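Local coordinates for C-glycoside 3-oxidase (Microbacterium trichothecenolyticum, PDB 7DVE), which uses FAD and molecular oxygen to oxidise the C3 hydroxyl of the sugar in C-glycosides such as isoorientin and mangiferin, releasing hydrogen peroxide, at residues C373-F385 with A397-T411. Residues are numbered along the deposited sequence; the frame is centred on the assembly and turned at random.
Sequences CAKDLQASDRVAF and AMQLHYTLSDRDHAT
Lys375 sets off with CG trans to its backbone N (chi1 -173°) and kinks at chi2 and chi4, which carries its chain past the Tyr402 hydroxyl, itself hydrogen-bonded to Asp297 N, and brings NZ to Asp408 OD2 and Thr403 O, both at 2.9 Å. The same ammonium donates to Asp376 O and makes a second salt bridge with Asp381 OD2, so its three N-H are shared among four oxygens. Asp381 OD1 in turn accepts from Thr403 N. With an alanine here, the carboxylates of Asp381 and Asp408 would probably lose their shared cation, and Thr403 O this donor. Asp408 and Ser405 form the capping box of helix 406-424: Asp408 OD2 takes Ser405 N, while Asp408 OD1 receives Asp376 N in a nearly straight bond (171°). Arg407 grips Asp376 side-on, NE to OD2 at 3.0 Å and NH2 to OD1 at 3.2 Å, both from above the carboxylate plane; Ser405 OG reaches OD2 from the opposite face at 2.7 Å. Beyond this polar cluster the chains pair as a two-stranded antiparallel ribbon, whose backbone bonds join Arg382 with His401 and Ala384 with Gln399. On one side Val383 CG2 meets Met398 CB at 3.8 Å, and Phe385 leans on Trp282.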
ATOM      1  N   CYS A 373     -12.523   8.838  -0.766  1.00 53.91           N
ATOM      2  CA  CYS A 373     -13.204   9.072  -2.028  1.00 54.03           C
ATOM      3  C   CYS A 373     -12.475   8.407  -3.187  1.00 54.78           C
ATOM      4  O   CYS A 373     -11.252   8.232  -3.158  1.00 53.68           O
ATOM      5  CB  CYS A 373     -13.304  10.569  -2.302  1.00 50.43           C
ATOM      6  SG  CYS A 373     -14.299  11.399  -1.103  1.00 54.89           S
ATOM      7  N   ALA A 374     -13.250   8.043  -4.213  1.00 53.42           N
ATOM      8  CA  ALA A 374     -12.699   7.656  -5.502  1.00 52.79           C
ATOM      9  C   ALA A 374     -12.397   8.906  -6.330  1.00 55.27           C
ATOM     10  O   ALA A 374     -13.139   9.889  -6.284  1.00 53.14           O
ATOM     11  CB  ALA A 374     -13.683   6.760  -6.251  1.00 56.10           C
ATOM     12  N   LYS A 375     -11.295   8.868  -7.075  1.00 54.53           N
ATOM     13  CA  LYS A 375     -10.873  10.010  -7.867  1.00 54.41           C
ATOM     14  C   LYS A 375     -11.569  10.009  -9.226  1.00 59.64           C
ATOM     15  O   LYS A 375     -11.804   8.952  -9.820  1.00 57.11           O
ATOM     16  CB  LYS A 375      -9.357   9.988  -8.068  1.00 53.34           C
ATOM     17  CG  LYS A 375      -8.785  11.249  -8.763  1.00 56.65           C
ATOM     18  CD  LYS A 375      -9.102  12.561  -8.041  1.00 56.21           C
ATOM     19  CE  LYS A 375      -8.365  13.769  -8.686  1.00 58.94           C
ATOM     20  NZ  LYS A 375      -8.839  14.141 -10.077  1.00 55.84           N
ATOM     21  N   ASP A 376     -11.937  11.198  -9.691  1.00 57.87           N
ATOM     22  CA  ASP A 376     -12.269  11.409 -11.093  1.00 58.00           C
ATOM     23  C   ASP A 376     -10.978  11.313 -11.895  1.00 60.46           C
ATOM     24  O   ASP A 376     -10.162  12.243 -11.884  1.00 60.04           O
ATOM     25  CB  ASP A 376     -12.928  12.776 -11.262  1.00 62.23           C
ATOM     26  CG  ASP A 376     -13.275  13.098 -12.714  1.00 63.55           C
ATOM     27  OD1 ASP A 376     -12.805  12.398 -13.631  1.00 63.44           O
ATOM     28  OD2 ASP A 376     -14.037  14.060 -12.932  1.00 61.47           O
ATOM     29  N   LEU A 377     -10.782  10.202 -12.593  1.00 60.72           N
ATOM     30  CA  LEU A 377      -9.506   9.964 -13.258  1.00 62.75           C
ATOM     31  C   LEU A 377      -9.289  10.925 -14.421  1.00 64.27           C
ATOM     32  O   LEU A 377     -10.209  11.230 -15.187  1.00 65.11           O
ATOM     33  CB  LEU A 377      -9.428   8.517 -13.736  1.00 63.65           C
ATOM     34  CG  LEU A 377      -9.587   7.480 -12.610  1.00 60.02           C
ATOM     35  CD1 LEU A 377      -9.424   6.094 -13.160  1.00 60.70           C
ATOM     36  CD2 LEU A 377      -8.585   7.714 -11.532  1.00 53.39           C
ATOM     37  N   GLN A 378      -8.060  11.410 -14.546  1.00 62.35           N
ATOM     38  CA  GLN A 378      -7.702  12.391 -15.558  1.00 63.85           C
ATOM     39  C   GLN A 378      -6.371  12.009 -16.184  1.00 63.29           C
ATOM     40  O   GLN A 378      -5.484  11.490 -15.504  1.00 62.04           O
ATOM     41  CB  GLN A 378      -7.620  13.800 -14.959  1.00 64.29           C
ATOM     42  CG  GLN A 378      -8.955  14.328 -14.457  1.00 64.38           C
ATOM     43  CD  GLN A 378      -8.838  15.670 -13.752  1.00 61.61           C
ATOM     44  OE1 GLN A 378      -8.057  15.834 -12.811  1.00 63.39           O
ATOM     45  NE2 GLN A 378      -9.626  16.627 -14.194  1.00 59.18           N
ATOM     46  N   ALA A 379      -6.253  12.234 -17.493  1.00 65.08           N
ATOM     47  CA  ALA A 379      -4.967  12.034 -18.154  1.00 67.19           C
ATOM     48  C   ALA A 379      -3.900  12.963 -17.589  1.00 65.28           C
ATOM     49  O   ALA A 379      -2.730  12.569 -17.477  1.00 65.17           O
ATOM     50  CB  ALA A 379      -5.100  12.241 -19.664  1.00 66.09           C
ATOM     51  N   SER A 380      -4.281  14.183 -17.206  1.00 62.44           N
ATOM     52  CA  SER A 380      -3.288  15.162 -16.780  1.00 64.27           C
ATOM     53  C   SER A 380      -2.846  14.963 -15.338  1.00 63.13           C
ATOM     54  O   SER A 380      -1.824  15.524 -14.937  1.00 63.77           O
ATOM     55  CB  SER A 380      -3.832  16.574 -16.959  1.00 63.64           C
ATOM     56  OG  SER A 380      -5.007  16.732 -16.193  1.00 63.78           O
ATOM     57  N   ASP A 381      -3.594  14.198 -14.545  1.00 60.07           N
ATOM     58  CA  ASP A 381      -3.114  13.802 -13.230  1.00 59.42           C
ATOM     59  C   ASP A 381      -1.964  12.827 -13.430  1.00 58.49           C
ATOM     60  O   ASP A 381      -2.191  11.679 -13.822  1.00 61.39           O
ATOM     61  CB  ASP A 381      -4.235  13.159 -12.411  1.00 59.01           C
ATOM     62  CG  ASP A 381      -5.366  14.136 -12.056  1.00 60.16           C
ATOM     63  OD1 ASP A 381      -5.126  15.359 -11.986  1.00 59.99           O
ATOM     64  OD2 ASP A 381      -6.508  13.670 -11.828  1.00 61.71           O
ATOM     65  N   ARG A 382      -0.731  13.259 -13.171  1.00 57.80           N
ATOM     66  CA  ARG A 382       0.405  12.398 -13.478  1.00 59.35           C
ATOM     67  C   ARG A 382       1.615  12.763 -12.634  1.00 58.32           C
ATOM     68  O   ARG A 382       1.661  13.808 -11.981  1.00 57.06           O
ATOM     69  CB  ARG A 382       0.789  12.486 -14.951  1.00 58.04           C
ATOM     70  CG  ARG A 382       1.142  13.899 -15.382  1.00 62.42           C
ATOM     71  CD  ARG A 382       1.154  13.954 -16.865  1.00 61.63           C
ATOM     72  NE  ARG A 382       1.980  15.033 -17.352  1.00 67.42           N
ATOM     73  CZ  ARG A 382       3.006  14.881 -18.177  1.00 71.14           C
ATOM     74  NH1 ARG A 382       3.437  13.679 -18.531  1.00 64.46           N
ATOM     75  NH2 ARG A 382       3.603  15.967 -18.674  1.00 69.23           N
ATOM     76  N   VAL A 383       2.610  11.875 -12.675  1.00 56.47           N
ATOM     77  CA  VAL A 383       3.961  12.177 -12.225  1.00 58.62           C
ATOM     78  C   VAL A 383       4.859  12.282 -13.454  1.00 59.74           C
ATOM     79  O   VAL A 383       4.921  11.350 -14.260  1.00 62.95           O
ATOM     80  CB  VAL A 383       4.488  11.131 -11.230  1.00 55.60           C
ATOM     81  CG1 VAL A 383       4.302   9.727 -11.759  1.00 58.16           C
ATOM     82  CG2 VAL A 383       5.954  11.406 -10.920  1.00 58.06           C
ATOM     83  N   ALA A 384       5.542  13.416 -13.599  1.00 59.22           N
ATOM     84  CA  ALA A 384       6.481  13.703 -14.673  1.00 62.39           C
ATOM     85  C   ALA A 384       7.899  13.778 -14.119  1.00 62.70           C
ATOM     86  O   ALA A 384       8.108  13.968 -12.918  1.00 63.34           O
ATOM     87  CB  ALA A 384       6.123  15.024 -15.373  1.00 59.00           C
ATOM     88  N   PHE A 385       8.885  13.653 -15.005  1.00 65.85           N
ATOM     89  CA  PHE A 385      10.271  13.528 -14.574  1.00 67.54           C
ATOM     90  C   PHE A 385      11.156  14.507 -15.326  1.00 70.64           C
ATOM     91  O   PHE A 385      10.867  14.883 -16.460  1.00 70.74           O
ATOM     92  CB  PHE A 385      10.775  12.091 -14.763  1.00 66.88           C
ATOM     93  CG  PHE A 385       9.971  11.094 -14.015  1.00 66.37           C
ATOM     94  CD1 PHE A 385      10.124  10.957 -12.648  1.00 63.77           C
ATOM     95  CD2 PHE A 385       9.012  10.324 -14.663  1.00 65.34           C
ATOM     96  CE1 PHE A 385       9.354  10.046 -11.947  1.00 61.03           C
ATOM     97  CE2 PHE A 385       8.248   9.423 -13.965  1.00 61.00           C
ATOM     98  CZ  PHE A 385       8.416   9.292 -12.608  1.00 61.25           C
ATOM     99  N   ALA A 397      14.168  13.726 -10.962  1.00 66.12           N
ATOM    100  CA  ALA A 397      13.283  14.366 -10.004  1.00 64.64           C
ATOM    101  C   ALA A 397      11.859  14.404 -10.541  1.00 63.36           C
ATOM    102  O   ALA A 397      11.634  14.516 -11.744  1.00 67.65           O
ATOM    103  CB  ALA A 397      13.769  15.775  -9.666  1.00 63.85           C
ATOM    104  N   MET A 398      10.895  14.278  -9.627  1.00 62.26           N
ATOM    105  CA  MET A 398       9.472  14.246  -9.941  1.00 61.02           C
ATOM    106  C   MET A 398       8.834  15.622  -9.858  1.00 57.80           C
ATOM    107  O   MET A 398       9.168  16.446  -8.999  1.00 56.41           O
ATOM    108  CB  MET A 398       8.687  13.300  -9.014  1.00 56.45           C
ATOM    109  CG  MET A 398       9.384  12.042  -8.559  1.00 55.79           C
ATOM    110  SD  MET A 398       8.395  11.167  -7.320  1.00 55.59           S
ATOM    111  CE  MET A 398       8.948   9.480  -7.632  1.00 54.89           C
ATOM    112  N   GLN A 399       7.892  15.840 -10.765  1.00 56.26           N
ATOM    113  CA  GLN A 399       6.949  16.942 -10.715  1.00 57.26           C
ATOM    114  C   GLN A 399       5.570  16.307 -10.738  1.00 56.98           C
ATOM    115  O   GLN A 399       5.301  15.428 -11.564  1.00 58.25           O
ATOM    116  CB  GLN A 399       7.136  17.920 -11.888  1.00 53.57           C
ATOM    117  CG  GLN A 399       6.037  18.955 -11.974  1.00 56.55           C
ATOM    118  CD  GLN A 399       6.060  19.905 -10.780  1.00 60.12           C
ATOM    119  OE1 GLN A 399       7.135  20.370 -10.378  1.00 60.26           O
ATOM    120  NE2 GLN A 399       4.882  20.195 -10.203  1.00 56.82           N
ATOM    121  N   LEU A 400       4.728  16.691  -9.792  1.00 57.59           N
ATOM    122  CA  LEU A 400       3.403  16.116  -9.637  1.00 56.89           C
ATOM    123  C   LEU A 400       2.380  17.082 -10.218  1.00 58.41           C
ATOM    124  O   LEU A 400       2.388  18.276  -9.888  1.00 56.94           O
ATOM    125  CB  LEU A 400       3.102  15.824  -8.164  1.00 55.74           C
ATOM    126  CG  LEU A 400       3.821  14.642  -7.480  1.00 56.16           C
ATOM    127  CD1 LEU A 400       3.195  14.328  -6.115  1.00 45.79           C
ATOM    128  CD2 LEU A 400       3.852  13.405  -8.363  1.00 52.41           C
ATOM    129  N   HIS A 401       1.515  16.570 -11.094  1.00 57.61           N
ATOM    130  CA  HIS A 401       0.427  17.341 -11.684  1.00 58.93           C
ATOM    131  C   HIS A 401      -0.885  16.737 -11.197  1.00 57.82           C
ATOM    132  O   HIS A 401      -1.154  15.558 -11.443  1.00 56.27           O
ATOM    133  CB  HIS A 401       0.486  17.316 -13.212  1.00 58.72           C
ATOM    134  CG  HIS A 401       1.668  18.029 -13.800  1.00 57.39           C
ATOM    135  ND1 HIS A 401       1.638  19.369 -14.120  1.00 59.48           N
ATOM    136  CD2 HIS A 401       2.882  17.577 -14.195  1.00 57.29           C
ATOM    137  CE1 HIS A 401       2.795  19.721 -14.652  1.00 58.40           C
ATOM    138  NE2 HIS A 401       3.568  18.653 -14.710  1.00 60.25           N
ATOM    139  N   TYR A 402      -1.711  17.545 -10.542  1.00 56.73           N
ATOM    140  CA  TYR A 402      -2.882  16.984  -9.887  1.00 55.54           C
ATOM    141  C   TYR A 402      -3.930  18.064  -9.689  1.00 58.05           C
ATOM    142  O   TYR A 402      -3.660  19.100  -9.071  1.00 57.60           O
ATOM    143  CB  TYR A 402      -2.504  16.375  -8.557  1.00 53.76           C
ATOM    144  CG  TYR A 402      -3.452  15.314  -8.071  1.00 56.13           C
ATOM    145  CD1 TYR A 402      -3.446  14.032  -8.629  1.00 54.73           C
ATOM    146  CD2 TYR A 402      -4.352  15.585  -7.045  1.00 55.20           C
ATOM    147  CE1 TYR A 402      -4.311  13.057  -8.170  1.00 55.18           C
ATOM    148  CE2 TYR A 402      -5.222  14.624  -6.593  1.00 56.34           C
ATOM    149  CZ  TYR A 402      -5.196  13.359  -7.147  1.00 55.39           C
ATOM    150  OH  TYR A 402      -6.067  12.398  -6.673  1.00 56.83           O
ATOM    151  N   THR A 403      -5.127  17.803 -10.192  1.00 58.16           N
ATOM    152  CA  THR A 403      -6.233  18.738 -10.119  1.00 59.19           C
ATOM    153  C   THR A 403      -7.476  17.991  -9.648  1.00 61.01           C
ATOM    154  O   THR A 403      -7.720  16.848 -10.042  1.00 55.88           O
ATOM    155  CB  THR A 403      -6.475  19.440 -11.489  1.00 58.94           C
ATOM    156  OG1 THR A 403      -6.610  18.469 -12.556  1.00 59.58           O
ATOM    157  CG2 THR A 403      -5.315  20.386 -11.811  1.00 53.73           C
ATOM    158  N   LEU A 404      -8.224  18.637  -8.762  1.00 62.14           N
ATOM    159  CA  LEU A 404      -9.552  18.196  -8.370  1.00 59.05           C
ATOM    160  C   LEU A 404     -10.567  18.738  -9.366  1.00 59.78           C
ATOM    161  O   LEU A 404     -10.649  19.952  -9.575  1.00 62.63           O
ATOM    162  CB  LEU A 404      -9.868  18.692  -6.959  1.00 61.09           C
ATOM    163  CG  LEU A 404      -9.014  18.122  -5.814  1.00 61.74           C
ATOM    164  CD1 LEU A 404      -9.667  18.329  -4.451  1.00 60.11           C
ATOM    165  CD2 LEU A 404      -8.694  16.662  -6.047  1.00 54.55           C
ATOM    166  N   SER A 405     -11.331  17.845  -9.989  1.00 63.23           N
ATOM    167  CA  SER A 405     -12.441  18.291 -10.816  1.00 63.84           C
ATOM    168  C   SER A 405     -13.639  18.623  -9.925  1.00 63.48           C
ATOM    169  O   SER A 405     -13.648  18.350  -8.719  1.00 60.34           O
ATOM    170  CB  SER A 405     -12.805  17.224 -11.852  1.00 62.89           C
ATOM    171  OG  SER A 405     -13.474  16.132 -11.240  1.00 61.50           O
ATOM    172  N   ASP A 406     -14.661  19.231 -10.539  1.00 62.90           N
ATOM    173  CA  ASP A 406     -15.899  19.533  -9.827  1.00 62.85           C
ATOM    174  C   ASP A 406     -16.565  18.272  -9.294  1.00 64.65           C
ATOM    175  O   ASP A 406     -17.206  18.300  -8.231  1.00 65.41           O
ATOM    176  CB  ASP A 406     -16.842  20.263 -10.758  1.00 69.79           C
ATOM    177  CG  ASP A 406     -16.134  21.335 -11.552  1.00 79.71           C
ATOM    178  OD1 ASP A 406     -15.296  20.951 -12.415  1.00 80.65           O
ATOM    179  OD2 ASP A 406     -16.391  22.536 -11.317  1.00 85.38           O
ATOM    180  N   ARG A 407     -16.418  17.152 -10.006  1.00 63.54           N
ATOM    181  CA  ARG A 407     -16.950  15.897  -9.495  1.00 64.01           C
ATOM    182  C   ARG A 407     -16.202  15.475  -8.240  1.00 61.05           C
ATOM    183  O   ARG A 407     -16.808  14.946  -7.298  1.00 62.32           O
ATOM    184  CB  ARG A 407     -16.901  14.818 -10.593  1.00 60.93           C
ATOM    185  CG  ARG A 407     -17.705  15.193 -11.861  1.00 65.16           C
ATOM    186  CD  ARG A 407     -18.068  13.993 -12.788  1.00 66.15           C
ATOM    187  NE  ARG A 407     -16.896  13.306 -13.326  1.00 69.81           N
ATOM    188  CZ  ARG A 407     -16.923  12.264 -14.155  1.00 71.85           C
ATOM    189  NH1 ARG A 407     -18.069  11.768 -14.617  1.00 71.87           N
ATOM    190  NH2 ARG A 407     -15.772  11.703 -14.529  1.00 68.34           N
ATOM    191  N   ASP A 408     -14.884  15.704  -8.203  1.00 59.95           N
ATOM    192  CA  ASP A 408     -14.122  15.427  -6.984  1.00 61.35           C
ATOM    193  C   ASP A 408     -14.684  16.213  -5.806  1.00 59.23           C
ATOM    194  O   ASP A 408     -14.908  15.657  -4.729  1.00 57.05           O
ATOM    195  CB  ASP A 408     -12.642  15.767  -7.185  1.00 61.99           C
ATOM    196  CG  ASP A 408     -11.964  14.859  -8.198  1.00 60.71           C
ATOM    197  OD1 ASP A 408     -12.138  13.633  -8.088  1.00 58.25           O
ATOM    198  OD2 ASP A 408     -11.255  15.372  -9.096  1.00 61.28           O
ATOM    199  N   HIS A 409     -14.951  17.511  -6.008  1.00 60.02           N
ATOM    200  CA  HIS A 409     -15.419  18.359  -4.910  1.00 60.78           C
ATOM    201  C   HIS A 409     -16.806  17.943  -4.440  1.00 59.62           C
ATOM    202  O   HIS A 409     -17.088  17.934  -3.232  1.00 58.19           O
ATOM    203  CB  HIS A 409     -15.432  19.821  -5.348  1.00 61.22           C
ATOM    204  CG  HIS A 409     -14.087  20.478  -5.323  1.00 61.42           C
ATOM    205  ND1 HIS A 409     -13.519  21.052  -6.444  1.00 62.57           N
ATOM    206  CD2 HIS A 409     -13.216  20.692  -4.309  1.00 62.76           C
ATOM    207  CE1 HIS A 409     -12.345  21.568  -6.124  1.00 59.91           C
ATOM    208  NE2 HIS A 409     -12.142  21.370  -4.833  1.00 63.25           N
ATOM    209  N   ALA A 410     -17.686  17.622  -5.390  1.00 59.15           N
ATOM    210  CA  ALA A 410     -19.017  17.123  -5.058  1.00 60.40           C
ATOM    211  C   ALA A 410     -18.946  15.838  -4.232  1.00 57.51           C
ATOM    212  O   ALA A 410     -19.646  15.694  -3.215  1.00 62.80           O
ATOM    213  CB  ALA A 410     -19.818  16.909  -6.356  1.00 58.57           C
ATOM    214  N   THR A 411     -18.103  14.882  -4.641  1.00 56.87           N
ATOM    215  CA  THR A 411     -18.046  13.632  -3.869  1.00 57.68           C
ATOM    216  C   THR A 411     -17.389  13.837  -2.505  1.00 57.05           C
ATOM    217  O   THR A 411     -17.757  13.160  -1.534  1.00 58.46           O
ATOM    218  CB  THR A 411     -17.326  12.516  -4.644  1.00 55.65           C
ATOM    219  OG1 THR A 411     -17.565  11.272  -3.985  1.00 61.61           O
ATOM    220  CG2 THR A 411     -15.827  12.715  -4.661  1.00 58.74           C
TER
HETATM  221  O   HOH W   1     -12.066  12.336  -5.366  1.00 54.19           O
HETATM  222  O   HOH W   2     -15.901   8.731  -4.422  1.00 56.07           O
HETATM  223  O   HOH W   3      -4.634  17.273 -13.669  1.00 57.79           O